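Local coordinates for alcohol dehydrogenase, zinc-containing (Thermotoga maritima, PDB 1VJ0), which probably catalyses the NAD(P)-dependent interconversion of alcohols and carbonyl compounds, as a zinc-containing member of the medium-chain dehydrogenase family, at residues A[21-24]-A[25-28]; A[146-150]-A[151-155]. All blocks are in the same frame, centred on the assembly; numbering follows the deposited sequence.

Contact 1: residues A[21-24]-A[25-28]; sequences MVLE and KFNQ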
ATOM      1  N   MET A  21      43.752   9.421   6.698  1.00 24.37           N
ATOM      2  CA  MET A  21      43.903  10.640   5.941  1.00 24.68           C
ATOM      3  C   MET A  21      42.842  11.607   6.430  1.00 25.13           C
ATOM      4  O   MET A  21      41.661  11.378   6.244  1.00 25.02           O
ATOM      5  CB  MET A  21      43.747  10.362   4.450  1.00 25.07           C
ATOM      6  CG  MET A  21      44.846   9.464   3.919  1.00 27.03           C
ATOM      7  SD  MET A  21      46.526  10.125   4.039  1.00 28.24           S
ATOM      8  CE  MET A  21      46.456  11.377   2.772  1.00 25.87           C
ATOM      9  N   VAL A  22      43.322  12.661   7.084  1.00 24.67           N
ATOM     10  CA  VAL A  22      42.509  13.602   7.827  1.00 25.55           C
ATOM     11  C   VAL A  22      42.323  14.899   7.018  1.00 25.24           C
ATOM     12  O   VAL A  22      43.274  15.442   6.508  1.00 25.66           O
ATOM     13  CB  VAL A  22      43.174  13.871   9.176  1.00 24.50           C
ATOM     14  CG1 VAL A  22      42.383  14.887  10.026  1.00 25.37           C
ATOM     15  CG2 VAL A  22      43.364  12.516   9.912  1.00 26.18           C
ATOM     16  N   LEU A  23      41.084  15.366   6.956  1.00 26.00           N
ATOM     17  CA  LEU A  23      40.756  16.709   6.512  1.00 26.27           C
ATOM     18  C   LEU A  23      40.854  17.637   7.714  1.00 27.42           C
ATOM     19  O   LEU A  23      40.071  17.501   8.667  1.00 27.37           O
ATOM     20  CB  LEU A  23      39.316  16.741   6.004  1.00 26.72           C
ATOM     21  CG  LEU A  23      38.804  18.078   5.425  1.00 26.10           C
ATOM     22  CD1 LEU A  23      39.578  18.456   4.142  1.00 26.65           C
ATOM     23  CD2 LEU A  23      37.386  17.927   5.121  1.00 26.37           C
ATOM     24  N   GLU A  24      41.804  18.571   7.655  1.00 27.67           N
ATOM     25  CA  GLU A  24      42.044  19.544   8.725  1.00 29.58           C
ATOM     26  C   GLU A  24      41.449  20.904   8.436  1.00 28.95           C
ATOM     27  O   GLU A  24      41.016  21.605   9.363  1.00 29.11           O
ATOM     28  CB  GLU A  24      43.534  19.813   8.851  1.00 29.49           C
ATOM     29  CG  GLU A  24      44.424  18.658   9.202  1.00 31.76           C
ATOM     30  CD  GLU A  24      45.827  19.210   9.412  1.00 34.46           C
ATOM     31  OE1 GLU A  24      46.468  19.659   8.413  1.00 39.18           O
ATOM     32  OE2 GLU A  24      46.220  19.323  10.591  1.00 43.31           O
ATOM     33  N   LYS A  25      41.513  21.287   7.155  1.00 29.27           N
ATOM     34  CA  LYS A  25      41.013  22.583   6.630  1.00 29.67           C
ATOM     35  C   LYS A  25      40.431  22.344   5.231  1.00 28.74           C
ATOM     36  O   LYS A  25      40.996  21.585   4.421  1.00 26.82           O
ATOM     37  CB  LYS A  25      42.147  23.591   6.474  1.00 29.43           C
ATOM     38  CG  LYS A  25      43.062  23.794   7.658  1.00 32.43           C
ATOM     39  CD  LYS A  25      43.856  25.075   7.479  1.00 32.96           C
ATOM     40  CE  LYS A  25      45.250  25.011   8.177  1.00 35.66           C
ATOM     41  NZ  LYS A  25      46.176  26.128   7.771  1.00 37.40           N
ATOM     42  N   PHE A  26      39.338  23.009   4.914  1.00 28.99           N
ATOM     43  CA  PHE A  26      38.720  22.804   3.595  1.00 29.04           C
ATOM     44  C   PHE A  26      39.669  23.275   2.500  1.00 28.64           C
ATOM     45  O   PHE A  26      40.484  24.185   2.705  1.00 28.21           O
ATOM     46  CB  PHE A  26      37.363  23.501   3.499  1.00 29.62           C
ATOM     47  CG  PHE A  26      36.361  23.005   4.495  1.00 29.83           C
ATOM     48  CD1 PHE A  26      35.992  21.680   4.526  1.00 28.35           C
ATOM     49  CD2 PHE A  26      35.764  23.877   5.402  1.00 31.67           C
ATOM     50  CE1 PHE A  26      35.075  21.230   5.441  1.00 29.90           C
ATOM     51  CE2 PHE A  26      34.825  23.423   6.318  1.00 29.03           C
ATOM     52  CZ  PHE A  26      34.473  22.101   6.329  1.00 32.15           C
ATOM     53  N   ASN A  27      39.632  22.582   1.379  1.00 29.12           N
ATOM     54  CA  ASN A  27      40.486  22.856   0.227  1.00 29.13           C
ATOM     55  C   ASN A  27      41.985  22.698   0.430  1.00 29.33           C
ATOM     56  O   ASN A  27      42.763  23.161  -0.402  1.00 29.30           O
ATOM     57  CB  ASN A  27      40.212  24.271  -0.309  1.00 30.28           C
ATOM     58  CG  ASN A  27      38.768  24.470  -0.674  1.00 32.23           C
ATOM     59  OD1 ASN A  27      38.269  23.825  -1.575  1.00 35.10           O
ATOM     60  ND2 ASN A  27      38.083  25.371   0.038  1.00 35.38           N
ATOM     61  N   GLN A  28      42.412  22.083   1.522  1.00 29.03           N
ATOM     62  CA  GLN A  28      43.836  21.789   1.717  1.00 28.73           C
ATOM     63  C   GLN A  28      43.995  20.269   1.719  1.00 28.63           C
ATOM     64  O   GLN A  28      43.113  19.551   2.257  1.00 27.65           O
ATOM     65  CB  GLN A  28      44.331  22.323   3.065  1.00 29.62           C
ATOM     66  CG  GLN A  28      44.438  23.828   3.168  1.00 31.08           C
ATOM     67  CD  GLN A  28      45.381  24.447   2.140  1.00 34.90           C
ATOM     68  OE1 GLN A  28      45.075  25.492   1.601  1.00 36.33           O
ATOM     69  NE2 GLN A  28      46.503  23.788   1.855  1.00 37.12           N
TER
HETATM   70  O   HOH W   1      43.063  19.223   5.035  1.00 28.75           O
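Leu-23 swings CG opposite its own backbone N (chi1 -177°), and chi2 of 65° then splays its two methyls towards the chain that follows, while Phe-26 carries its ring beside its own N (chi1 -61°). The two side chains cross at about a right angle: CD2 of Leu-23 meets the ring obliquely, 4.0 Å from Phe-26 CE1. The other methyl, CD1, rests 3.4 Å from the carbonyl O of Lys-25. That oxygen also accepts the N-H of Gln-28, with Gln-28 N to Lys-25 O at 3.3 Å, the closing bond of a type II beta turn from Lys-25 to Gln-28 with Asn-27 in a left-handed conformation. A water accepts the N-H of Glu-24 (N to water O 3.0 Å) and lies 2.8 Å from Gln-28 O, bridging the two sides of the bend. Cutting Leu-23 back to an alanine would probably leave the Phe-26 ring without its methyl neighbour and a gap beside the carbonyl O of Lys-25. The bend joins strand 16-22 to its antiparallel partner 31-37; Leu-71 touches both Leu-23 and Phe-26, and Asn-27 is tied to Arg-63, just beyond helix 56-62.

Contact 2: residues A[146-150]-A[151-155]; sequences RGCYS and SHIVL
In the GroES-like domain, which supplies ligands to both zinc ions, residues 146-155 form a bend that leads into strand 152-155 and folds back over it, bringing the CA atoms of Arg-146 and Ile-153 within 5.8 Å. At the tip, Tyr-149 is the centre of an inverse gamma turn, spanned by a weak bond from Ser-150 N to Cys-148 O. Inside the bend, Ile-153 points toward the incoming chain. With CG1 anti to the backbone N (chi1 -171°) and chi2 also extended, its CD1 reaches Gly-147, 3.7 Å from Gly-147 O, and touches Cys-148, with CD1 4.1 Å from SG. Both the N and the O of Gly-147 are buried here with no polar partner in the model; CG1 and CD1 of the isoleucine pack against them. Cys-148 is not a zinc ligand, but its side chain lies about 6 Å from those of the ligands His-77 and Glu-78; Trp-106 touches both Cys-148 and Ile-153. At the open end Arg-146, its chain bent at CB-CG, lays one face of the guanidinium over CB of Val-154. NH1 donates to Val-154 O at 2.8 Å, but the N-H...O angle of 129° makes this bond weak; a long, weak ion pair with Asp-156 adds to it. Beyond the tip, Ser-151 OG and His-152 ND1 share a hydrogen bond of 2.8 Å that fixes the turn of the imidazole, and Ser-151 OG also bonds to His-19 N of strand 16-22. The hydroxyl of Ser-150 donates to His-152 O across 2.6 Å, in the carbonyl plane and on a lone pair, with a C=O...OG angle of 140°.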
ATOM      1  N   ARG A 146      36.330   7.645  12.900  1.00 27.01           N
ATOM      2  CA  ARG A 146      34.889   7.686  12.671  1.00 27.07           C
ATOM      3  C   ARG A 146      34.570   7.869  11.180  1.00 27.36           C
ATOM      4  O   ARG A 146      33.480   8.315  10.820  1.00 27.34           O
ATOM      5  CB  ARG A 146      34.209   8.763  13.508  1.00 26.76           C
ATOM      6  CG  ARG A 146      34.306   8.563  15.005  1.00 28.81           C
ATOM      7  CD  ARG A 146      33.852   7.221  15.506  1.00 29.54           C
ATOM      8  NE  ARG A 146      33.697   7.269  16.972  1.00 31.51           N
ATOM      9  CZ  ARG A 146      33.107   6.328  17.688  1.00 30.90           C
ATOM     10  NH1 ARG A 146      32.632   5.240  17.098  1.00 32.30           N
ATOM     11  NH2 ARG A 146      33.018   6.462  18.997  1.00 32.58           N
ATOM     12  N   GLY A 147      35.519   7.467  10.338  1.00 26.72           N
ATOM     13  CA  GLY A 147      35.374   7.508   8.897  1.00 27.30           C
ATOM     14  C   GLY A 147      36.193   6.397   8.248  1.00 27.12           C
ATOM     15  O   GLY A 147      37.027   5.798   8.910  1.00 27.00           O
ATOM     16  N   CYS A 148      35.928   6.122   6.966  1.00 26.36           N
ATOM     17  CA  CYS A 148      36.517   4.972   6.304  1.00 26.56           C
ATOM     18  C   CYS A 148      37.856   5.224   5.603  1.00 26.85           C
ATOM     19  O   CYS A 148      38.494   4.263   5.183  1.00 24.69           O
ATOM     20  CB  CYS A 148      35.520   4.413   5.286  1.00 27.92           C
ATOM     21  SG  CYS A 148      34.031   3.790   6.096  1.00 31.04           S
ATOM     22  N   TYR A 149      38.275   6.501   5.459  1.00 25.60           N
ATOM     23  CA  TYR A 149      39.596   6.815   4.899  1.00 25.48           C
ATOM     24  C   TYR A 149      40.647   6.602   5.999  1.00 25.74           C
ATOM     25  O   TYR A 149      41.372   7.539   6.425  1.00 25.78           O
ATOM     26  CB  TYR A 149      39.700   8.253   4.422  1.00 25.41           C
ATOM     27  CG  TYR A 149      38.904   8.715   3.202  1.00 27.21           C
ATOM     28  CD1 TYR A 149      37.828   8.006   2.688  1.00 26.81           C
ATOM     29  CD2 TYR A 149      39.263   9.917   2.571  1.00 27.20           C
ATOM     30  CE1 TYR A 149      37.089   8.509   1.603  1.00 24.89           C
ATOM     31  CE2 TYR A 149      38.553  10.414   1.527  1.00 27.87           C
ATOM     32  CZ  TYR A 149      37.473   9.697   1.028  1.00 26.49           C
ATOM     33  OH  TYR A 149      36.765  10.222  -0.016  1.00 26.85           O
ATOM     34  N   SER A 150      40.785   5.336   6.376  1.00 25.65           N
ATOM     35  CA  SER A 150      41.503   4.944   7.545  1.00 25.28           C
ATOM     36  C   SER A 150      41.787   3.443   7.443  1.00 25.02           C
ATOM     37  O   SER A 150      41.110   2.675   6.719  1.00 25.24           O
ATOM     38  CB  SER A 150      40.616   5.243   8.779  1.00 25.61           C
ATOM     39  OG  SER A 150      41.239   4.893   9.985  1.00 24.28           O
ATOM     40  N   SER A 151      42.781   3.022   8.188  1.00 24.75           N
ATOM     41  CA  SER A 151      43.151   1.616   8.312  1.00 24.26           C
ATOM     42  C   SER A 151      42.067   0.893   9.097  1.00 24.66           C
ATOM     43  O   SER A 151      41.810  -0.295   8.835  1.00 23.04           O
ATOM     44  CB  SER A 151      44.514   1.490   9.023  1.00 23.93           C
ATOM     45  OG  SER A 151      44.482   2.082  10.331  1.00 24.08           O
ATOM     46  N   HIS A 152      41.441   1.630  10.017  1.00 24.61           N
ATOM     47  CA  HIS A 152      40.448   1.088  10.952  1.00 24.10           C
ATOM     48  C   HIS A 152      39.346   2.077  11.177  1.00 25.23           C
ATOM     49  O   HIS A 152      39.549   3.301  11.049  1.00 24.83           O
ATOM     50  CB  HIS A 152      41.107   0.751  12.306  1.00 25.04           C
ATOM     51  CG  HIS A 152      42.150  -0.325  12.209  1.00 24.64           C
ATOM     52  ND1 HIS A 152      43.453  -0.058  11.847  1.00 24.34           N
ATOM     53  CD2 HIS A 152      42.079  -1.663  12.428  1.00 25.58           C
ATOM     54  CE1 HIS A 152      44.135  -1.196  11.803  1.00 29.04           C
ATOM     55  NE2 HIS A 152      43.319  -2.187  12.133  1.00 27.63           N
ATOM     56  N   ILE A 153      38.186   1.564  11.603  1.00 25.05           N
ATOM     57  CA  ILE A 153      37.093   2.402  12.071  1.00 26.01           C
ATOM     58  C   ILE A 153      36.526   1.778  13.351  1.00 26.72           C
ATOM     59  O   ILE A 153      36.556   0.549  13.526  1.00 25.65           O
ATOM     60  CB  ILE A 153      35.990   2.546  10.965  1.00 26.98           C
ATOM     61  CG1 ILE A 153      34.945   3.605  11.345  1.00 27.14           C
ATOM     62  CG2 ILE A 153      35.321   1.184  10.707  1.00 26.11           C
ATOM     63  CD1 ILE A 153      34.043   3.970  10.182  1.00 28.42           C
ATOM     64  N   VAL A 154      36.073   2.626  14.273  1.00 25.74           N
ATOM     65  CA  VAL A 154      35.370   2.169  15.452  1.00 26.11           C
ATOM     66  C   VAL A 154      33.877   2.375  15.230  1.00 26.30           C
ATOM     67  O   VAL A 154      33.428   3.507  15.032  1.00 26.79           O
ATOM     68  CB  VAL A 154      35.794   2.959  16.700  1.00 26.55           C
ATOM     69  CG1 VAL A 154      34.997   2.505  17.926  1.00 25.36           C
ATOM     70  CG2 VAL A 154      37.317   2.804  16.927  1.00 25.89           C
ATOM     71  N   LEU A 155      33.111   1.289  15.234  1.00 26.71           N
ATOM     72  CA  LEU A 155      31.662   1.343  15.008  1.00 25.69           C
ATOM     73  C   LEU A 155      30.968   1.303  16.376  1.00 26.83           C
ATOM     74  O   LEU A 155      31.305   0.484  17.243  1.00 25.41           O
ATOM     75  CB  LEU A 155      31.199   0.148  14.144  1.00 26.93           C
ATOM     76  CG  LEU A 155      31.787  -0.069  12.764  1.00 25.88           C
ATOM     77  CD1 LEU A 155      31.044  -1.214  12.140  1.00 29.37           C
ATOM     78  CD2 LEU A 155      31.655   1.145  11.893  1.00 26.78           C
TER

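From the N terminus, strand 16-22 runs into contact 1, where residues 21-28 turn the chain towards strand 31-37 and close the hairpin between those two strands. More than a hundred residues later, contact 2 bends the loop 146-150 back over strand 152-155, which pairs antiparallel with strand 45-54 in the larger mixed sheet. The two contacts follow in series, neither nested nor crossed, with centres 16 Å apart. They nevertheless touch: Met-21 N lies 3.0 Å from Tyr-149 O, a probable hydrogen bond, and His-19 pairs with Ser-151 through backbone atoms. The N-terminal hairpin is thereby tied to the sheet through the bend before strand 152-155.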